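Local coordinates for ruler protein (Pseudomonas aeruginosa, PDB 5CUK) that probably senses the growing length of the type III secretion needle as a molecular ruler, the piece described here being its substrate-specificity switch (SS) domain, at residues A[12-15]-A[16-20]; A[68-71]-A[72-75]. All blocks are in the same frame, centred on the assembly; numbering follows the deposited sequence.

From the N terminus the chain first enters helix 11-29, whose opening turns make contact 1 (12-15 with 16-20). Three antiparallel strands, 35-42, 46-54 and 59-65, follow, and helix 67-75 then supplies contact 2 (68-71 with 72-75). Helix 77-87 and strand 93-99, which lies parallel to 59-65, finish the mixed four-stranded sheet. Each contact closes only a helical turn, and the two follow in series without nesting or crossing. The centres of contact 1 and contact 2 are about 15 Å apart; the nearest atoms of contact 1 and contact 2 are about 4 Å apart, without touching. Leu45, in the turn between the first two strands, is a shared neighbour: its backbone N bonds Asp13 and its backbone O bonds Ser69.

Contact 1 (A[12-15]-A[16-20]); sequences ADLA and RLLDA
Ala12 O receives the N-H of Arg16 N at 3.3 Å, a long bond. Asp13 O takes Leu17 N at 2.9 Å, while the Asp13 carboxylate turns off the helix: its OD1 accepts the backbone N-H groups of Gln44 and Leu45, pinning the helix to the turn after strand 35-42. Leu14 adds a side-chain contact to its backbone bond. Leu14 O meets Leu18 N at 2.8 Å, and Leu14 CD1 rests 3.7 Å from Leu18 CG. These are i to i+4 pairs of an alpha helix, here the start of helix 11-29, which touches helix 77-87 through Leu14 and Leu18 and strand 35-42 through Asp13, Arg16 and Ala20. The two leucines cross obliquely; in Leu18, chi1 of -71° sets CG beside its own backbone N, 3.3 Å from Leu14 O. Both reach helix 77-87, Leu14 at Leu80 and Leu18 at Leu84. Ala15 O binds Asp19 N at 3.0 Å. Arg16, bent at chi2 (81°), runs beside strand 35-42, touching Val40 and Leu42, to reach Asp19, where Arg16 NH1 forms a salt bridge with Asp19 OD2 at 2.9 Å, the carboxylate carbon lying in plane at the guanidinium edge.

Contact 2 (A[68-71]-A[72-75]); sequences GSLA and LLQQ
Helix 67-75, the short helix that follows strand 59-65, is held in these turns by i to i+4 backbone bonds and by a leucine pair at i and i+3, Leu70 and Leu73. The methyl carbons do the touching: Leu70 CD1 stands 3.8 Å from Leu73 CD1. Leu73 has CG beside its backbone N (chi1 -62°), which lays Leu73 CG 3.3 Å from Ser69 O. Both leucines belong to the apolar face that this helix turns to the sheet, since each touches Ala65 of strand 59-65 and Phe97 of strand 93-99; Leu73 also meets Ile63. In the backbone, Gly68 O accepts Leu72 N at 3.2 Å, and Ser69 O accepts Leu73 N at 2.9 Å. The buried Ser69 hydroxyl is engaged outside these turns, with Leu45 O and Ser66 OG as hydrogen-bond partners. Ala71 O binds Gln75 N at 3.0 Å. A chi1 of -65° also brings Gln75 CG to 3.0 Å from Ala71 O, and the chain, extended beyond CG, ends with Gln75 NE2 4.4 Å from Ala71 CB. Gln74, whose side chain also touches Phe97, has that side chain about 3 Å from a bound glycerol, probably from the crystallisation liquor.

Contact 1 (A[12-15]-A[16-20])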
ATOM      1  N   ALA A  12      -9.212 -11.277  -1.870  1.00 44.21           N
ATOM      2  CA  ALA A  12      -7.923 -11.953  -1.744  1.00 43.91           C
ATOM      3  C   ALA A  12      -6.787 -11.003  -2.079  1.00 43.08           C
ATOM      4  O   ALA A  12      -5.669 -11.169  -1.592  1.00 44.77           O
ATOM      5  CB  ALA A  12      -7.878 -13.177  -2.634  1.00 48.30           C
ATOM      6  N   ASP A  13      -7.089  -9.996  -2.893  1.00 41.25           N
ATOM      7  CA  ASP A  13      -6.113  -8.975  -3.259  1.00 42.17           C
ATOM      8  C   ASP A  13      -5.966  -7.917  -2.159  1.00 44.95           C
ATOM      9  O   ASP A  13      -4.840  -7.581  -1.771  1.00 37.22           O
ATOM     10  CB  ASP A  13      -6.496  -8.327  -4.597  1.00 42.79           C
ATOM     11  CG  ASP A  13      -6.408  -9.324  -5.774  1.00 47.89           C
ATOM     12  OD1 ASP A  13      -5.525  -9.179  -6.644  1.00 52.16           O
ATOM     13  OD2 ASP A  13      -7.176 -10.303  -5.786  1.00 45.58           O
ATOM     14  N   LEU A  14      -7.095  -7.405  -1.668  1.00 41.32           N
ATOM     15  CA  LEU A  14      -7.099  -6.542  -0.492  1.00 42.75           C
ATOM     16  C   LEU A  14      -6.324  -7.190   0.629  1.00 40.71           C
ATOM     17  O   LEU A  14      -5.399  -6.598   1.182  1.00 40.13           O
ATOM     18  CB  LEU A  14      -8.520  -6.252  -0.030  1.00 43.64           C
ATOM     19  CG  LEU A  14      -8.644  -5.420   1.231  1.00 43.13           C
ATOM     20  CD1 LEU A  14      -7.929  -4.120   1.016  1.00 47.60           C
ATOM     21  CD2 LEU A  14     -10.106  -5.163   1.549  1.00 41.57           C
ATOM     22  N   ALA A  15      -6.680  -8.431   0.944  1.00 40.84           N
ATOM     23  CA  ALA A  15      -6.001  -9.152   2.014  1.00 41.92           C
ATOM     24  C   ALA A  15      -4.469  -9.168   1.835  1.00 39.32           C
ATOM     25  O   ALA A  15      -3.738  -8.819   2.759  1.00 44.19           O
ATOM     26  CB  ALA A  15      -6.551 -10.575   2.114  1.00 39.53           C
ATOM     27  N   ARG A  16      -3.979  -9.541   0.661  1.00 38.00           N
ATOM     28  CA  ARG A  16      -2.546  -9.731   0.481  1.00 44.04           C
ATOM     29  C   ARG A  16      -1.861  -8.371   0.529  1.00 43.87           C
ATOM     30  O   ARG A  16      -0.812  -8.208   1.145  1.00 44.78           O
ATOM     31  CB  ARG A  16      -2.245 -10.468  -0.824  1.00 46.46           C
ATOM     32  CG  ARG A  16      -0.743 -10.603  -1.147  1.00 49.27           C
ATOM     33  CD  ARG A  16      -0.017 -11.755  -0.409  1.00 56.71           C
ATOM     34  NE  ARG A  16       1.442 -11.532  -0.369  1.00 56.56           N
ATOM     35  CZ  ARG A  16       2.108 -11.077   0.697  1.00 62.39           C
ATOM     36  NH1 ARG A  16       1.464 -10.825   1.826  1.00 63.11           N
ATOM     37  NH2 ARG A  16       3.424 -10.874   0.650  1.00 66.61           N
ATOM     38  N   LEU A  17      -2.511  -7.388  -0.071  1.00 37.46           N
ATOM     39  CA  LEU A  17      -2.028  -6.036  -0.074  1.00 40.07           C
ATOM     40  C   LEU A  17      -1.870  -5.477   1.345  1.00 44.67           C
ATOM     41  O   LEU A  17      -0.819  -4.905   1.688  1.00 41.76           O
ATOM     42  CB  LEU A  17      -2.965  -5.163  -0.895  1.00 35.65           C
ATOM     43  CG  LEU A  17      -2.458  -3.792  -1.275  1.00 45.86           C
ATOM     44  CD1 LEU A  17      -0.975  -3.827  -1.586  1.00 42.43           C
ATOM     45  CD2 LEU A  17      -3.221  -3.318  -2.454  1.00 39.35           C
ATOM     46  N   LEU A  18      -2.901  -5.656   2.172  1.00 42.37           N
ATOM     47  CA  LEU A  18      -2.889  -5.149   3.536  1.00 37.69           C
ATOM     48  C   LEU A  18      -1.772  -5.805   4.319  1.00 40.93           C
ATOM     49  O   LEU A  18      -1.005  -5.130   4.984  1.00 41.63           O
ATOM     50  CB  LEU A  18      -4.241  -5.375   4.226  1.00 37.33           C
ATOM     51  CG  LEU A  18      -5.435  -4.523   3.747  1.00 37.21           C
ATOM     52  CD1 LEU A  18      -6.649  -4.731   4.636  1.00 32.00           C
ATOM     53  CD2 LEU A  18      -5.094  -3.017   3.753  1.00 38.62           C
ATOM     54  N   ASP A  19      -1.690  -7.126   4.250  1.00 41.46           N
ATOM     55  CA  ASP A  19      -0.590  -7.850   4.852  1.00 41.24           C
ATOM     56  C   ASP A  19       0.798  -7.321   4.379  1.00 44.52           C
ATOM     57  O   ASP A  19       1.688  -7.069   5.194  1.00 41.02           O
ATOM     58  CB  ASP A  19      -0.748  -9.333   4.550  1.00 41.28           C
ATOM     59  CG  ASP A  19       0.255 -10.192   5.290  1.00 52.66           C
ATOM     60  OD1 ASP A  19       0.464 -10.002   6.511  1.00 55.53           O
ATOM     61  OD2 ASP A  19       0.832 -11.081   4.642  1.00 60.95           O
ATOM     62  N   ALA A  20       0.970  -7.119   3.074  1.00 44.01           N
ATOM     63  CA  ALA A  20       2.244  -6.599   2.551  1.00 42.88           C
ATOM     64  C   ALA A  20       2.601  -5.204   3.115  1.00 37.16           C
ATOM     65  O   ALA A  20       3.704  -4.999   3.606  1.00 36.84           O
ATOM     66  CB  ALA A  20       2.200  -6.554   1.028  1.00 42.41           C
TER

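Contact 2 (A[68-71]-A[72-75])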
ATOM      1  N   GLY A  68      -3.938  -1.428 -15.884  1.00 41.73           N
ATOM      2  CA  GLY A  68      -5.237  -1.954 -15.529  1.00 39.50           C
ATOM      3  C   GLY A  68      -5.410  -2.266 -14.055  1.00 41.44           C
ATOM      4  O   GLY A  68      -6.461  -1.986 -13.482  1.00 36.83           O
ATOM      5  N   SER A  69      -4.390  -2.847 -13.427  1.00 42.52           N
ATOM      6  CA  SER A  69      -4.420  -3.014 -11.979  1.00 42.62           C
ATOM      7  C   SER A  69      -4.560  -1.639 -11.322  1.00 41.46           C
ATOM      8  O   SER A  69      -5.310  -1.465 -10.354  1.00 38.19           O
ATOM      9  CB  SER A  69      -3.167  -3.727 -11.477  1.00 45.79           C
ATOM     10  OG  SER A  69      -3.080  -5.032 -12.016  1.00 41.37           O
ATOM     11  N   LEU A  70      -3.881  -0.645 -11.881  1.00 41.90           N
ATOM     12  CA  LEU A  70      -4.010   0.712 -11.337  1.00 41.03           C
ATOM     13  C   LEU A  70      -5.461   1.151 -11.323  1.00 43.86           C
ATOM     14  O   LEU A  70      -5.953   1.624 -10.300  1.00 40.61           O
ATOM     15  CB  LEU A  70      -3.174   1.722 -12.121  1.00 41.19           C
ATOM     16  CG  LEU A  70      -2.382   2.651 -11.194  1.00 48.86           C
ATOM     17  CD1 LEU A  70      -1.950   1.878  -9.962  1.00 46.29           C
ATOM     18  CD2 LEU A  70      -1.179   3.306 -11.889  1.00 49.58           C
ATOM     19  N   ALA A  71      -6.152   0.959 -12.452  1.00 41.07           N
ATOM     20  CA  ALA A  71      -7.516   1.423 -12.567  1.00 41.96           C
ATOM     21  C   ALA A  71      -8.366   0.794 -11.474  1.00 40.03           C
ATOM     22  O   ALA A  71      -9.227   1.446 -10.900  1.00 44.85           O
ATOM     23  CB  ALA A  71      -8.087   1.097 -13.941  1.00 44.82           C
ATOM     24  N   LEU A  72      -8.114  -0.472 -11.176  1.00 37.21           N
ATOM     25  CA  LEU A  72      -8.845  -1.134 -10.128  1.00 38.42           C
ATOM     26  C   LEU A  72      -8.504  -0.523  -8.773  1.00 44.06           C
ATOM     27  O   LEU A  72      -9.382  -0.383  -7.914  1.00 44.37           O
ATOM     28  CB  LEU A  72      -8.531  -2.618 -10.130  1.00 42.15           C
ATOM     29  CG  LEU A  72      -9.072  -3.403 -11.329  1.00 41.42           C
ATOM     30  CD1 LEU A  72      -8.629  -4.841 -11.228  1.00 34.52           C
ATOM     31  CD2 LEU A  72     -10.572  -3.307 -11.353  1.00 38.84           C
ATOM     32  N   LEU A  73      -7.241  -0.149  -8.577  1.00 37.73           N
ATOM     33  CA  LEU A  73      -6.861   0.442  -7.290  1.00 43.55           C
ATOM     34  C   LEU A  73      -7.533   1.806  -7.097  1.00 41.89           C
ATOM     35  O   LEU A  73      -8.085   2.083  -6.037  1.00 39.27           O
ATOM     36  CB  LEU A  73      -5.331   0.568  -7.181  1.00 40.30           C
ATOM     37  CG  LEU A  73      -4.589  -0.778  -7.244  1.00 36.76           C
ATOM     38  CD1 LEU A  73      -3.072  -0.556  -7.337  1.00 43.77           C
ATOM     39  CD2 LEU A  73      -4.940  -1.621  -6.037  1.00 39.43           C
ATOM     40  N   GLN A  74      -7.514   2.634  -8.143  1.00 43.95           N
ATOM     41  CA  GLN A  74      -8.105   3.969  -8.077  1.00 45.74           C
ATOM     42  C   GLN A  74      -9.601   3.898  -7.887  1.00 48.03           C
ATOM     43  O   GLN A  74     -10.165   4.703  -7.148  1.00 50.65           O
ATOM     44  CB  GLN A  74      -7.779   4.779  -9.328  1.00 47.18           C
ATOM     45  CG  GLN A  74      -6.406   4.455  -9.889  1.00 49.54           C
ATOM     46  CD  GLN A  74      -5.666   5.665 -10.418  1.00 58.22           C
ATOM     47  OE1 GLN A  74      -5.250   6.525  -9.642  1.00 65.40           O
ATOM     48  NE2 GLN A  74      -5.480   5.732 -11.741  1.00 57.94           N
ATOM     49  N   GLN A  75     -10.247   2.924  -8.537  1.00 45.74           N
ATOM     50  CA  GLN A  75     -11.685   2.738  -8.337  1.00 50.63           C
ATOM     51  C   GLN A  75     -11.962   2.344  -6.897  1.00 48.09           C
ATOM     52  O   GLN A  75     -13.035   2.622  -6.365  1.00 49.39           O
ATOM     53  CB  GLN A  75     -12.261   1.683  -9.290  1.00 46.35           C
ATOM     54  CG  GLN A  75     -12.177   2.093 -10.723  1.00 47.74           C
ATOM     55  CD  GLN A  75     -12.786   1.061 -11.645  1.00 58.00           C
ATOM     56  OE1 GLN A  75     -13.555   0.185 -11.220  1.00 55.69           O
ATOM     57  NE2 GLN A  75     -12.412   1.130 -12.919  1.00 59.35           N
TER